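Local coordinates for L-threonine-O-3-phosphate decarboxylase (Porphyromonas gingivalis, PDB 3FKD), which probably uses pyridoxal 5'-phosphate as cofactor to decarboxylate L-threonine O-3-phosphate, at residues I94-F99 and V113-S118; F279-L284 and R311-S316. One frame throughout, in Å; residues are numbered along the deposited sequence.

Contact 1: I94-F99 and V113-S118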
ATOM      1  N   ILE A  94     -10.027  23.256   1.313  1.00 25.63           N
ATOM      2  CA  ILE A  94     -10.786  22.022   1.325  1.00 24.49           C
ATOM      3  C   ILE A  94     -12.293  22.275   1.628  1.00 26.45           C
ATOM      4  O   ILE A  94     -12.640  22.859   2.644  1.00 27.06           O
ATOM      5  CB  ILE A  94     -10.199  21.064   2.365  1.00 24.42           C
ATOM      6  CG1 ILE A  94      -8.704  20.785   2.079  1.00 25.58           C
ATOM      7  CG2 ILE A  94     -10.996  19.805   2.423  1.00 24.54           C
ATOM      8  CD1 ILE A  94      -8.003  19.937   3.135  1.00 23.40           C
ATOM      9  N   ALA A  95     -13.186  21.857   0.740  1.00 24.40           N
ATOM     10  CA  ALA A  95     -14.606  21.926   1.041  1.00 26.52           C
ATOM     11  C   ALA A  95     -14.980  20.888   2.099  1.00 24.73           C
ATOM     12  O   ALA A  95     -14.457  19.799   2.099  1.00 24.53           O
ATOM     13  CB  ALA A  95     -15.425  21.743  -0.206  1.00 25.81           C
ATOM     14  N   ILE A  96     -15.856  21.253   3.023  1.00 24.86           N
ATOM     15  CA  ILE A  96     -16.335  20.340   4.041  1.00 24.63           C
ATOM     16  C   ILE A  96     -17.875  20.384   4.108  1.00 29.98           C
ATOM     17  O   ILE A  96     -18.504  21.362   3.684  1.00 31.21           O
ATOM     18  CB  ILE A  96     -15.763  20.706   5.419  1.00 27.04           C
ATOM     19  CG1 ILE A  96     -15.837  22.215   5.628  1.00 29.84           C
ATOM     20  CG2 ILE A  96     -14.329  20.245   5.559  1.00 27.09           C
ATOM     21  CD1 ILE A  96     -15.787  22.656   7.082  1.00 29.76           C
ATOM     22  N   PRO A  97     -18.502  19.312   4.609  1.00 27.50           N
ATOM     23  CA  PRO A  97     -17.786  18.090   4.974  1.00 24.54           C
ATOM     24  C   PRO A  97     -17.219  17.393   3.733  1.00 24.55           C
ATOM     25  O   PRO A  97     -17.662  17.674   2.598  1.00 23.87           O
ATOM     26  CB  PRO A  97     -18.860  17.221   5.630  1.00 23.97           C
ATOM     27  CG  PRO A  97     -20.186  17.895   5.354  1.00 27.99           C
ATOM     28  CD  PRO A  97     -19.965  19.149   4.581  1.00 25.99           C
ATOM     29  N   SER A  98     -16.262  16.489   3.957  1.00 24.81           N
ATOM     30  CA  SER A  98     -15.617  15.708   2.893  1.00 22.18           C
ATOM     31  C   SER A  98     -14.829  14.540   3.475  1.00 22.77           C
ATOM     32  O   SER A  98     -14.638  14.455   4.677  1.00 23.85           O
ATOM     33  CB  SER A  98     -14.701  16.593   2.061  1.00 21.72           C
ATOM     34  OG  SER A  98     -13.824  17.331   2.905  1.00 21.63           O
ATOM     35  N   PHE A  99     -14.394  13.625   2.616  1.00 22.47           N
ATOM     36  CA  PHE A  99     -13.522  12.517   3.015  1.00 22.90           C
ATOM     37  C   PHE A  99     -12.352  13.026   3.895  1.00 20.76           C
ATOM     38  O   PHE A  99     -11.579  13.860   3.466  1.00 20.29           O
ATOM     39  CB  PHE A  99     -13.009  11.804   1.737  1.00 22.30           C
ATOM     40  CG  PHE A  99     -12.323  10.501   1.986  1.00 20.32           C
ATOM     41  CD1 PHE A  99     -12.920   9.519   2.764  1.00 22.51           C
ATOM     42  CD2 PHE A  99     -11.112  10.232   1.409  1.00 20.16           C
ATOM     43  CE1 PHE A  99     -12.297   8.305   2.971  1.00 20.76           C
ATOM     44  CE2 PHE A  99     -10.473   9.023   1.627  1.00 19.95           C
ATOM     45  CZ  PHE A  99     -11.061   8.073   2.410  1.00 21.51           C
ATOM     46  N   VAL A 113      -4.264  24.737   5.859  1.00 28.73           N
ATOM     47  CA  VAL A 113      -5.578  24.307   5.418  1.00 30.61           C
ATOM     48  C   VAL A 113      -6.759  25.284   5.686  1.00 31.62           C
ATOM     49  O   VAL A 113      -7.117  25.560   6.829  1.00 31.67           O
ATOM     50  CB  VAL A 113      -5.890  22.864   5.947  1.00 28.64           C
ATOM     51  CG1 VAL A 113      -7.257  22.396   5.470  1.00 31.41           C
ATOM     52  CG2 VAL A 113      -4.846  21.892   5.450  1.00 27.02           C
ATOM     53  N   CYS A 114      -7.353  25.779   4.604  1.00 28.94           N
ATOM     54  CA  CYS A 114      -8.562  26.586   4.641  1.00 30.07           C
ATOM     55  C   CYS A 114      -9.842  25.785   4.398  1.00 33.41           C
ATOM     56  O   CYS A 114      -9.956  25.028   3.412  1.00 32.39           O
ATOM     57  CB  CYS A 114      -8.506  27.640   3.545  1.00 31.25           C
ATOM     58  SG  CYS A 114      -7.244  28.850   3.755  1.00 46.35           S
ATOM     59  N   PHE A 115     -10.845  25.986   5.238  1.00 31.01           N
ATOM     60  CA  PHE A 115     -12.081  25.284   5.001  1.00 28.55           C
ATOM     61  C   PHE A 115     -13.112  26.117   4.245  1.00 32.26           C
ATOM     62  O   PHE A 115     -12.970  27.329   4.091  1.00 34.63           O
ATOM     63  CB  PHE A 115     -12.607  24.669   6.284  1.00 31.35           C
ATOM     64  CG  PHE A 115     -11.712  23.598   6.819  1.00 34.00           C
ATOM     65  CD1 PHE A 115     -11.733  22.322   6.259  1.00 31.18           C
ATOM     66  CD2 PHE A 115     -10.826  23.867   7.847  1.00 33.19           C
ATOM     67  CE1 PHE A 115     -10.924  21.337   6.712  1.00 29.92           C
ATOM     68  CE2 PHE A 115      -9.990  22.885   8.304  1.00 36.57           C
ATOM     69  CZ  PHE A 115     -10.035  21.605   7.724  1.00 36.66           C
ATOM     70  N   TYR A 116     -14.129  25.441   3.734  1.00 32.05           N
ATOM     71  CA  TYR A 116     -15.141  26.079   2.924  1.00 33.12           C
ATOM     72  C   TYR A 116     -16.324  25.127   2.727  1.00 32.01           C
ATOM     73  O   TYR A 116     -16.146  23.943   2.439  1.00 29.27           O
ATOM     74  CB  TYR A 116     -14.556  26.513   1.578  1.00 31.27           C
ATOM     75  CG  TYR A 116     -15.486  27.448   0.871  1.00 34.66           C
ATOM     76  CD1 TYR A 116     -16.461  26.963   0.006  1.00 37.88           C
ATOM     77  CD2 TYR A 116     -15.443  28.824   1.124  1.00 36.39           C
ATOM     78  CE1 TYR A 116     -17.368  27.831  -0.614  1.00 39.46           C
ATOM     79  CE2 TYR A 116     -16.325  29.698   0.509  1.00 37.49           C
ATOM     80  CZ  TYR A 116     -17.284  29.193  -0.362  1.00 40.93           C
ATOM     81  OH  TYR A 116     -18.156  30.049  -0.984  1.00 44.70           O
ATOM     82  N   PRO A 117     -17.542  25.651   2.883  1.00 34.37           N
ATOM     83  CA  PRO A 117     -18.773  24.849   2.894  1.00 33.60           C
ATOM     84  C   PRO A 117     -19.141  24.283   1.516  1.00 34.26           C
ATOM     85  O   PRO A 117     -19.294  25.044   0.569  1.00 34.34           O
ATOM     86  CB  PRO A 117     -19.843  25.852   3.344  1.00 33.75           C
ATOM     87  CG  PRO A 117     -19.129  27.067   3.806  1.00 33.42           C
ATOM     88  CD  PRO A 117     -17.826  27.087   3.037  1.00 35.43           C
ATOM     89  N   SER A 118     -19.278  22.965   1.411  1.00 33.28           N
ATOM     90  CA  SER A 118     -19.605  22.351   0.128  1.00 35.96           C
ATOM     91  C   SER A 118     -20.981  22.780  -0.419  1.00 38.59           C
ATOM     92  O   SER A 118     -21.199  22.788  -1.640  1.00 38.61           O
ATOM     93  CB  SER A 118     -19.493  20.822   0.183  1.00 32.48           C
ATOM     94  OG  SER A 118     -20.252  20.274   1.236  1.00 30.79           O
TER
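Ile96 CG2 approaches the Phe115 ring obliquely, neither over a face nor at an edge, 3.4 Å from Phe115 CD1, while the side chains as a whole cross at about a right angle. One face of the same ring carries Val113 CG1 from its own strand, 3.6 Å above the ring plane and displaced toward the rim. On the neighbouring residue, Pro117 CD lies over one face of the Tyr116 ring, again toward the rim. Phe115 has CG anti to its carbonyl carbon (chi1 -65°), which turns the ring toward the two isoleucines. Val113 CG1 also touches Ile94, its nearest partner being Ile94 CD1 at 3.5 Å.

The backbones pair in parallel, Ile94 with Phe115, Ala95 with Tyr116 and Ile96 with Pro117. With helix 100-108 between them in the chain, these parallel neighbours, strands 91-96 and 112-117, form a beta-alpha-beta crossover at one border of the seven-stranded mixed sheet. Ile94 N donates to Cys114 O at 2.7 Å, with 171° at the hydrogen. At the other end Ser118 N reaches Ile96 O at 2.9 Å, with the donor tilted 29° from the carbonyl plane. A cis peptide precedes Pro97, and Ser98 OG then folds back to Ala95 O (2.7 Å), bonding in the carbonyl plane. Ser118 OG rests 3.5 Å from Pro97 CD and hydrogen-bonds to Asp142, while Pro97 O accepts from Asn139 ND2.

Contact 2: F279-L284 and R311-S316; sequences FFLLRL and RGLDES
Arg283 leaves the strand with CG anti to the backbone N (chi1 -150°) and bends at chi3, and Ser316 OG, set between its own N and carbonyl carbon, lies 3.7 Å above the guanidinium plane, over its centre, and 3.5 Å from Arg283 CG. Arg283 NE hydrogen-bonds to Tyr317 OH.

The same serine hydroxyl is tied within 311-316 to Asp314. Asp314 OD1 accepts from Ser316 OG at 2.7 Å, on the syn side, and from Ser316 N at 3.3 Å, well above the carboxylate plane; the second bond defines an Asx turn. Two donors reach the one oxygen from the same face of its plane, which holds the serine at two points. Asp314 OD2 stays 4.3 Å from Arg283 NH1, well out of the guanidinium plane with no N-H pointing at it, so only the charges can act. Farther along, Leu281 and Leu313 meet tip to tip, Leu281 CD2 lying 4.1 Å from Leu313 CD1.

Leu284 N donates to Ser316 O at 2.9 Å, with 166° at the hydrogen. This bond continues the antiparallel pairing of Leu282 with Val318 and Phe280 with Ile320, and 311-316 runs directly on into strand 317-321, with strand 270-272 flanking 279-284 on its other side and helix 250-266 packing on Phe280.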
ATOM      1  N   PHE A 279     -25.869   7.863  -2.080  1.00 20.36           N
ATOM      2  CA  PHE A 279     -25.828   7.968  -0.627  1.00 21.92           C
ATOM      3  C   PHE A 279     -26.145   9.421  -0.236  1.00 21.68           C
ATOM      4  O   PHE A 279     -26.097  10.312  -1.079  1.00 21.11           O
ATOM      5  CB  PHE A 279     -24.452   7.552  -0.097  1.00 22.08           C
ATOM      6  CG  PHE A 279     -23.322   8.283  -0.746  1.00 20.24           C
ATOM      7  CD1 PHE A 279     -22.933   9.517  -0.283  1.00 18.80           C
ATOM      8  CD2 PHE A 279     -22.663   7.730  -1.843  1.00 19.97           C
ATOM      9  CE1 PHE A 279     -21.915  10.197  -0.902  1.00 20.63           C
ATOM     10  CE2 PHE A 279     -21.635   8.398  -2.464  1.00 18.83           C
ATOM     11  CZ  PHE A 279     -21.241   9.616  -2.004  1.00 19.14           C
ATOM     12  N   PHE A 280     -26.433   9.658   1.042  1.00 22.06           N
ATOM     13  CA  PHE A 280     -26.954  10.962   1.498  1.00 22.87           C
ATOM     14  C   PHE A 280     -26.836  11.113   3.021  1.00 22.06           C
ATOM     15  O   PHE A 280     -26.743  10.137   3.748  1.00 23.57           O
ATOM     16  CB  PHE A 280     -28.453  11.138   1.056  1.00 22.02           C
ATOM     17  CG  PHE A 280     -29.321   9.981   1.453  1.00 21.04           C
ATOM     18  CD1 PHE A 280     -29.840   9.896   2.738  1.00 21.81           C
ATOM     19  CD2 PHE A 280     -29.545   8.934   0.575  1.00 20.23           C
ATOM     20  CE1 PHE A 280     -30.599   8.824   3.125  1.00 21.56           C
ATOM     21  CE2 PHE A 280     -30.283   7.846   0.961  1.00 21.34           C
ATOM     22  CZ  PHE A 280     -30.836   7.802   2.246  1.00 21.85           C
ATOM     23  N   LEU A 281     -26.859  12.346   3.498  1.00 23.47           N
ATOM     24  CA  LEU A 281     -26.948  12.631   4.929  1.00 24.60           C
ATOM     25  C   LEU A 281     -28.445  12.654   5.427  1.00 26.22           C
ATOM     26  O   LEU A 281     -29.342  13.213   4.782  1.00 24.64           O
ATOM     27  CB  LEU A 281     -26.246  13.975   5.189  1.00 21.87           C
ATOM     28  CG  LEU A 281     -24.818  14.160   5.722  1.00 25.75           C
ATOM     29  CD1 LEU A 281     -23.914  12.953   5.757  1.00 21.47           C
ATOM     30  CD2 LEU A 281     -24.139  15.291   4.982  1.00 25.76           C
ATOM     31  N   LEU A 282     -28.725  12.014   6.554  1.00 25.13           N
ATOM     32  CA  LEU A 282     -29.933  12.372   7.266  1.00 27.03           C
ATOM     33  C   LEU A 282     -29.671  12.939   8.683  1.00 28.01           C
ATOM     34  O   LEU A 282     -28.733  12.534   9.392  1.00 25.23           O
ATOM     35  CB  LEU A 282     -30.981  11.254   7.238  1.00 29.63           C
ATOM     36  CG  LEU A 282     -31.144  10.140   8.269  1.00 29.58           C
ATOM     37  CD1 LEU A 282     -31.080  10.625   9.744  1.00 28.13           C
ATOM     38  CD2 LEU A 282     -32.490   9.465   7.978  1.00 26.32           C
ATOM     39  N   ARG A 283     -30.510  13.903   9.065  1.00 30.94           N
ATOM     40  CA  ARG A 283     -30.420  14.557  10.377  1.00 32.08           C
ATOM     41  C   ARG A 283     -31.523  14.093  11.308  1.00 32.05           C
ATOM     42  O   ARG A 283     -32.706  14.112  10.944  1.00 32.86           O
ATOM     43  CB  ARG A 283     -30.537  16.069  10.213  1.00 34.67           C
ATOM     44  CG  ARG A 283     -29.798  16.873  11.256  1.00 33.55           C
ATOM     45  CD  ARG A 283     -30.194  18.327  11.159  1.00 34.45           C
ATOM     46  NE  ARG A 283     -29.055  19.187  11.463  1.00 38.56           N
ATOM     47  CZ  ARG A 283     -28.939  19.910  12.567  1.00 39.48           C
ATOM     48  NH1 ARG A 283     -27.860  20.654  12.772  1.00 38.06           N
ATOM     49  NH2 ARG A 283     -29.912  19.881  13.469  1.00 48.45           N
ATOM     50  N   LEU A 284     -31.141  13.643  12.494  1.00 30.14           N
ATOM     51  CA  LEU A 284     -32.120  13.422  13.536  1.00 33.55           C
ATOM     52  C   LEU A 284     -32.481  14.757  14.174  1.00 34.96           C
ATOM     53  O   LEU A 284     -31.597  15.469  14.613  1.00 33.80           O
ATOM     54  CB  LEU A 284     -31.565  12.489  14.591  1.00 34.01           C
ATOM     55  CG  LEU A 284     -31.140  11.135  14.045  1.00 35.45           C
ATOM     56  CD1 LEU A 284     -30.964  10.163  15.179  1.00 39.08           C
ATOM     57  CD2 LEU A 284     -32.198  10.625  13.126  1.00 37.75           C
ATOM     58  N   ARG A 311     -15.904  16.941   9.633  1.00 28.61           N
ATOM     59  CA  ARG A 311     -15.811  18.360   9.849  1.00 29.10           C
ATOM     60  C   ARG A 311     -17.070  19.066   9.375  1.00 31.33           C
ATOM     61  O   ARG A 311     -17.472  18.950   8.203  1.00 30.73           O
ATOM     62  CB  ARG A 311     -14.604  18.917   9.135  1.00 30.37           C
ATOM     63  CG  ARG A 311     -13.693  19.680  10.069  1.00 32.89           C
ATOM     64  CD  ARG A 311     -13.027  20.847   9.343  1.00 35.99           C
ATOM     65  NE  ARG A 311     -11.715  21.245   9.871  1.00 38.32           N
ATOM     66  CZ  ARG A 311     -11.011  20.596  10.799  1.00 42.36           C
ATOM     67  NH1 ARG A 311     -11.474  19.484  11.368  1.00 42.39           N
ATOM     68  NH2 ARG A 311      -9.812  21.066  11.154  1.00 45.04           N
ATOM     69  N   GLY A 312     -17.718  19.787  10.284  1.00 31.24           N
ATOM     70  CA  GLY A 312     -18.923  20.505   9.901  1.00 30.46           C
ATOM     71  C   GLY A 312     -20.248  19.806  10.139  1.00 32.49           C
ATOM     72  O   GLY A 312     -21.311  20.338   9.765  1.00 34.20           O
ATOM     73  N   LEU A 313     -20.201  18.629  10.765  1.00 29.85           N
ATOM     74  CA  LEU A 313     -21.406  17.926  11.191  1.00 29.95           C
ATOM     75  C   LEU A 313     -21.301  17.590  12.668  1.00 30.46           C
ATOM     76  O   LEU A 313     -20.211  17.359  13.164  1.00 32.17           O
ATOM     77  CB  LEU A 313     -21.618  16.638  10.376  1.00 29.89           C
ATOM     78  CG  LEU A 313     -21.433  16.747   8.866  1.00 28.26           C
ATOM     79  CD1 LEU A 313     -21.671  15.402   8.216  1.00 25.81           C
ATOM     80  CD2 LEU A 313     -22.353  17.841   8.289  1.00 26.97           C
ATOM     81  N   ASP A 314     -22.428  17.552  13.379  1.00 31.85           N
ATOM     82  CA  ASP A 314     -22.404  17.162  14.796  1.00 32.75           C
ATOM     83  C   ASP A 314     -22.985  15.735  14.978  1.00 32.83           C
ATOM     84  O   ASP A 314     -23.036  14.965  14.020  1.00 32.52           O
ATOM     85  CB  ASP A 314     -23.128  18.212  15.656  1.00 32.49           C
ATOM     86  CG  ASP A 314     -24.583  18.404  15.247  1.00 34.80           C
ATOM     87  OD1 ASP A 314     -25.041  17.714  14.313  1.00 33.89           O
ATOM     88  OD2 ASP A 314     -25.279  19.233  15.870  1.00 40.92           O
ATOM     89  N   GLU A 315     -23.424  15.391  16.188  1.00 32.85           N
ATOM     90  CA  GLU A 315     -23.924  14.044  16.491  1.00 32.56           C
ATOM     91  C   GLU A 315     -25.350  13.774  16.007  1.00 32.22           C
ATOM     92  O   GLU A 315     -25.912  12.712  16.283  1.00 32.55           O
ATOM     93  CB  GLU A 315     -23.849  13.753  17.994  1.00 36.11           C
ATOM     94  CG  GLU A 315     -22.466  13.931  18.631  1.00 32.88           C
ATOM     95  N   SER A 316     -25.940  14.722  15.295  1.00 30.94           N
ATOM     96  CA  SER A 316     -27.284  14.499  14.782  1.00 30.21           C
ATOM     97  C   SER A 316     -27.264  13.886  13.373  1.00 30.85           C
ATOM     98  O   SER A 316     -28.314  13.541  12.848  1.00 28.42           O
ATOM     99  CB  SER A 316     -28.070  15.804  14.774  1.00 31.90           C
ATOM    100  OG  SER A 316     -27.489  16.752  13.896  1.00 31.86           O
TER

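Overall arrangement
Contact 1 comes first along the chain and closes before contact 2 opens, and their centres lie about 15 Å apart. They belong to different sheets: 94-99 and 113-118 to the border of the seven-stranded mixed sheet, 279-284 to the five-stranded one, with 311-316 running up to that sheet. This division agrees with the large and small domains of aminotransferase-like, pyridoxal-phosphate-dependent proteins. The loop 311-316 bridges them: Pro97 packs on Leu313 and, through Pro97 CB, comes 3.4 Å from Arg311 O. Arg311 also forms a salt bridge with Glu103 of the crossover helix 100-108, so one loop touches both contact 1 and the helix that joins its two strands.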